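Local structure of MavE (Legionella pneumophila subsp. pneumophila, 6PIR) at residues N101-P104 with L105-N109; A108-P112 with E113-K117. The protein acts as a virulence effector indispensable for endoplasmic reticulum-mediated remodelling of the Legionella-containing vacuole and its evasion of lysosomes. All coordinates share one frame; numbering follows the deposited sequence.

How the contacts relate
Contact 1 and contact 2 overlap at Ala-108 and Asn-109. Contact 1 holds the last turn of helix 85-106 and the residues just after it. Contact 2 is the loop behind it and the start of helix 115-134. Their centres lie about 11 Å apart, on the same side of the chain's centre. The centre of contact 1, partly buried, is about 10 Å from the chain's centre, that of contact 2, at the surface, about 16 Å. Trp-57 touches Thr-107 in one and Thr-110 and Arg-115 in the other. Asn-122 ND2 bonds to Leu-106 O and, weakly, to Ala-108 O. Neither contact includes the NPxY motif, Asn-42 to Tyr-45. This piece of MavE lacks the C-terminal transmembrane helix.

Contact 1 (N101-P104 with L105-N109); sequences NYVP and LLTAN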
loop_
_atom_site.group_PDB
_atom_site.type_symbol
_atom_site.label_atom_id
_atom_site.label_comp_id
_atom_site.label_asym_id
_atom_site.label_seq_id
_atom_site.Cartn_x
_atom_site.Cartn_y
_atom_site.Cartn_z
ATOM N N ASN A 101 -4.033 -7.208 6.691
ATOM C CA ASN A 101 -3.446 -6.803 7.958
ATOM C C ASN A 101 -3.130 -5.301 8.005
ATOM O O ASN A 101 -3.408 -4.648 9.015
ATOM C CB ASN A 101 -2.182 -7.623 8.246
ATOM C CG ASN A 101 -2.490 -9.077 8.644
ATOM O OD1 ASN A 101 -2.418 -9.471 9.838
ATOM N ND2 ASN A 101 -2.815 -9.881 7.658
ATOM N N TYR A 102 -2.535 -4.731 6.948
ATOM C CA TYR A 102 -1.952 -3.406 7.084
ATOM C C TYR A 102 -2.875 -2.278 6.677
ATOM O O TYR A 102 -2.756 -1.195 7.242
ATOM C CB TYR A 102 -0.654 -3.309 6.282
ATOM C CG TYR A 102 0.469 -3.908 7.090
ATOM C CD1 TYR A 102 0.674 -5.278 7.079
ATOM C CD2 TYR A 102 1.251 -3.123 7.937
ATOM C CE1 TYR A 102 1.662 -5.855 7.861
ATOM C CE2 TYR A 102 2.265 -3.693 8.727
ATOM C CZ TYR A 102 2.461 -5.060 8.676
ATOM O OH TYR A 102 3.453 -5.659 9.449
ATOM N N VAL A 103 -3.799 -2.481 5.731
ATOM C CA VAL A 103 -4.738 -1.407 5.389
ATOM C C VAL A 103 -5.525 -0.952 6.603
ATOM O O VAL A 103 -5.644 0.269 6.804
ATOM C CB VAL A 103 -5.629 -1.829 4.211
ATOM C CG1 VAL A 103 -6.803 -0.889 4.102
ATOM C CG2 VAL A 103 -4.835 -1.825 2.919
ATOM N N PRO A 104 -6.032 -1.840 7.488
ATOM C CA PRO A 104 -6.659 -1.343 8.731
ATOM C C PRO A 104 -5.714 -0.545 9.611
ATOM O O PRO A 104 -6.119 0.452 10.221
ATOM C CB PRO A 104 -7.118 -2.635 9.430
ATOM C CG PRO A 104 -7.380 -3.554 8.302
ATOM C CD PRO A 104 -6.342 -3.270 7.262
ATOM N N LEU A 105 -4.444 -0.947 9.664
ATOM C CA LEU A 105 -3.473 -0.205 10.459
ATOM C C LEU A 105 -3.201 1.156 9.848
ATOM O O LEU A 105 -3.213 2.178 10.540
ATOM C CB LEU A 105 -2.167 -0.982 10.559
ATOM C CG LEU A 105 -2.183 -2.160 11.491
ATOM C CD1 LEU A 105 -0.856 -2.868 11.367
ATOM C CD2 LEU A 105 -2.420 -1.650 12.916
ATOM N N LEU A 106 -2.922 1.174 8.554
ATOM C CA LEU A 106 -2.573 2.414 7.871
ATOM C C LEU A 106 -3.704 3.431 7.913
ATOM O O LEU A 106 -3.441 4.641 7.946
ATOM C CB LEU A 106 -2.199 2.110 6.414
ATOM C CG LEU A 106 -0.926 1.307 6.139
ATOM C CD1 LEU A 106 -0.979 0.802 4.725
ATOM C CD2 LEU A 106 0.341 2.123 6.370
ATOM N N THR A 107 -4.963 2.975 7.920
ATOM C CA THR A 107 -6.118 3.872 7.864
ATOM C C THR A 107 -6.688 4.194 9.243
ATOM O O THR A 107 -7.700 4.901 9.344
ATOM C CB THR A 107 -7.215 3.272 6.981
ATOM O OG1 THR A 107 -7.621 2.005 7.507
ATOM C CG2 THR A 107 -6.712 3.091 5.535
ATOM N N ALA A 108 -6.036 3.742 10.307
ATOM C CA ALA A 108 -6.490 3.988 11.666
ATOM C C ALA A 108 -5.926 5.308 12.176
ATOM O O ALA A 108 -4.838 5.720 11.773
ATOM C CB ALA A 108 -6.035 2.846 12.584
ATOM N N ASN A 109 -6.672 5.956 13.092
ATOM C CA ASN A 109 -6.225 7.151 13.829
ATOM C C ASN A 109 -5.817 8.287 12.905
ATOM O O ASN A 109 -4.850 9.002 13.180
ATOM C CB ASN A 109 -5.082 6.861 14.799
ATOM C CG ASN A 109 -5.461 5.869 15.860
ATOM O OD1 ASN A 109 -6.504 6.013 16.494
ATOM N ND2 ASN A 109 -4.613 4.873 16.084
#
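The Tyr-102 ring and the Leu-105 side chain meet at a slant, one helical turn apart. The methyl CD1 of Leu-105 approaches the Tyr-102 ring obliquely, 4.0 Å from its CD2. Leu-105 reaches it because CG stands beside its own backbone N (chi1 -75°). Leu-106 CD1 comes only loosely against the ring's stem, 4.4 Å from Tyr-102 CB. Both side chains pack on helices 5-21 and 115-134, Tyr-102 on Leu-11 and Ile-126, Leu-106 on Leu-15 and Ile-126.

The carbonyl of Tyr-102 accepts a short bond from the next turn. Leu-106 N lies 2.7 Å from Tyr-102 O, in a bond that is nearly straight (171°). Leu-106 CG lies 3.3 Å from Tyr-102 O.

Val-103 O is gripped twice by Thr-107. Thr-107 N arrives from one face of the carbonyl plane, 3.0 Å from Val-103 O. Thr-107 OG1 arrives from the opposite face, 2.7 Å from Val-103 O, so the two donors straddle the acceptor. Thr-107 can do this because OG1 sits between its own N and carbonyl carbon (chi1 59°). That hydroxyl donates to Val-103 O and is also bonded to Thr-52 N, which satisfies a buried polar group; with the bond of Pro-104 O to Thr-52 OG1, it ties the residues at the helix end to the loop carrying Thr-52.

Pro-104 has no N-H to give to the preceding turn, and the helix is kinked there. Beyond it, Ala-108 N bonds to Leu-105 O at 3.2 Å. The whole is a proline-kinked last turn of a helix, with a threonine hydroxyl bonded back to the carbonyl four residues earlier, here ending helix 85-106 in the all-helical fold of MavE.

Contact 2 (A108-P112 with E113-K117); sequences ANTDP and ENRLK
Thr-110 OG1 accepts a bond from NH1 of Arg-115, with 2.9 Å between the two atoms. The bond spans a type I beta turn, Asp-111 to Asn-114, that leads into helix 115-134. The hydroxyl lies near the guanidinium plane, at its edge, and the N-H...O angle is 153°. The two side chains cross at about a right angle. Arg-115 runs extended from CG to NE, passing the threonine with Arg-115 CD 3.3 Å from Thr-110 OG1.

Pro-112 covers one face of the guanidinium. Its CA sits 3.8 Å above the plane, over the centre of the group. Outside the turn, NH2 of Arg-115 bonds to Asp-56 O and the guanidinium makes a cation-pi contact with Trp-57. The arginine thereby joins the turn to the loop before helix 59-77.

The turn is closed by Asn-114 N, which donates to Asp-111 O at 2.9 Å. The carboxylate of Asp-111 adds an Asx turn: its OD1 accepts from Glu-113 N at 3.1 Å, met from above the carboxylate plane. CG stands anti to the Asp-111 N (chi1 179°), which brings OD1 round to that N-H. The Asp-111 and Glu-113 side chains run side by side, and their like charges may repel mildly.

Asn-114 is the N-cap of helix 115-134. Asn-114 OD1 accepts from Lys-117 N at 3.1 Å, so the first turn starts with one amide satisfied by a side chain. The N-H of Arg-115 is met by a water, whose oxygen lies 3.0 Å from Arg-115 N.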
loop_
_atom_site.group_PDB
_atom_site.type_symbol
_atom_site.label_atom_id
_atom_site.label_comp_id
_atom_site.label_asym_id
_atom_site.label_seq_id
_atom_site.Cartn_x
_atom_site.Cartn_y
_atom_site.Cartn_z
ATOM N N ALA A 108 -6.036 3.742 10.307
ATOM C CA ALA A 108 -6.490 3.988 11.666
ATOM C C ALA A 108 -5.926 5.308 12.176
ATOM O O ALA A 108 -4.838 5.720 11.773
ATOM C CB ALA A 108 -6.035 2.846 12.584
ATOM N N ASN A 109 -6.672 5.956 13.092
ATOM C CA ASN A 109 -6.225 7.151 13.829
ATOM C C ASN A 109 -5.817 8.287 12.905
ATOM O O ASN A 109 -4.850 9.002 13.180
ATOM C CB ASN A 109 -5.082 6.861 14.799
ATOM C CG ASN A 109 -5.461 5.869 15.860
ATOM O OD1 ASN A 109 -6.504 6.013 16.494
ATOM N ND2 ASN A 109 -4.613 4.873 16.084
ATOM N N THR A 110 -6.508 8.436 11.782
ATOM C CA THR A 110 -6.145 9.515 10.876
ATOM C C THR A 110 -6.820 10.815 11.283
ATOM O O THR A 110 -7.913 10.844 11.869
ATOM C CB THR A 110 -6.488 9.189 9.418
ATOM O OG1 THR A 110 -7.911 9.009 9.261
ATOM C CG2 THR A 110 -5.692 7.950 8.959
ATOM N N ASP A 111 -6.141 11.903 10.993
ATOM C CA ASP A 111 -6.657 13.209 11.335
ATOM C C ASP A 111 -7.613 13.684 10.244
ATOM O O ASP A 111 -7.211 13.757 9.076
ATOM C CB ASP A 111 -5.484 14.140 11.554
ATOM C CG ASP A 111 -5.892 15.563 11.909
ATOM O OD1 ASP A 111 -7.078 15.930 11.890
ATOM O OD2 ASP A 111 -4.983 16.302 12.316
ATOM N N PRO A 112 -8.875 13.978 10.573
ATOM C CA PRO A 112 -9.863 14.363 9.546
ATOM C C PRO A 112 -9.457 15.567 8.735
ATOM O O PRO A 112 -9.876 15.713 7.578
ATOM C CB PRO A 112 -11.124 14.657 10.380
ATOM C CG PRO A 112 -10.925 13.929 11.617
ATOM C CD PRO A 112 -9.474 13.930 11.912
ATOM N N GLU A 113 -8.622 16.436 9.295
ATOM C CA GLU A 113 -8.159 17.597 8.553
ATOM C C GLU A 113 -7.399 17.202 7.297
ATOM O O GLU A 113 -7.417 17.933 6.297
ATOM C CB GLU A 113 -7.239 18.417 9.453
ATOM C CG GLU A 113 -6.715 19.654 8.816
ATOM C CD GLU A 113 -7.797 20.691 8.689
ATOM O OE1 GLU A 113 -7.876 21.363 7.636
ATOM O OE2 GLU A 113 -8.572 20.845 9.661
ATOM N N ASN A 114 -6.715 16.073 7.335
ATOM C CA ASN A 114 -5.908 15.615 6.214
ATOM C C ASN A 114 -5.561 14.155 6.432
ATOM O O ASN A 114 -4.453 13.831 6.870
ATOM C CB ASN A 114 -4.660 16.475 6.056
ATOM C CG ASN A 114 -3.929 16.207 4.759
ATOM O OD1 ASN A 114 -4.073 15.141 4.145
ATOM N ND2 ASN A 114 -3.101 17.157 4.359
ATOM N N ARG A 115 -6.514 13.274 6.135
ATOM C CA ARG A 115 -6.351 11.860 6.453
ATOM C C ARG A 115 -5.192 11.227 5.705
ATOM O O ARG A 115 -4.544 10.308 6.222
ATOM C CB ARG A 115 -7.632 11.109 6.131
ATOM C CG ARG A 115 -8.821 11.518 6.955
ATOM C CD ARG A 115 -9.862 10.413 6.931
ATOM N NE ARG A 115 -11.130 10.810 7.536
ATOM C CZ ARG A 115 -11.374 10.828 8.842
ATOM N NH1 ARG A 115 -10.418 10.501 9.696
ATOM N NH2 ARG A 115 -12.576 11.186 9.299
ATOM N N LEU A 116 -4.942 11.665 4.469
ATOM C CA LEU A 116 -3.869 11.051 3.702
ATOM C C LEU A 116 -2.510 11.466 4.229
ATOM O O LEU A 116 -1.558 10.675 4.151
ATOM C CB LEU A 116 -4.035 11.403 2.226
ATOM C CG LEU A 116 -5.055 10.520 1.460
ATOM C CD1 LEU A 116 -4.801 9.003 1.557
ATOM C CD2 LEU A 116 -6.484 10.783 1.863
ATOM N N LYS A 117 -2.405 12.669 4.807
ATOM C CA LYS A 117 -1.168 13.019 5.496
ATOM C C LYS A 117 -0.948 12.061 6.664
ATOM O O LYS A 117 0.183 11.593 6.911
ATOM C CB LYS A 117 -1.225 14.490 5.944
ATOM C CG LYS A 117 0.055 15.004 6.642
ATOM C CD LYS A 117 -0.049 16.486 7.094
ATOM C CE LYS A 117 -0.215 17.486 5.940
ATOM N NZ LYS A 117 -0.109 18.924 6.441
HETATM O O HOH W 1 -8.808 14.443 4.591
#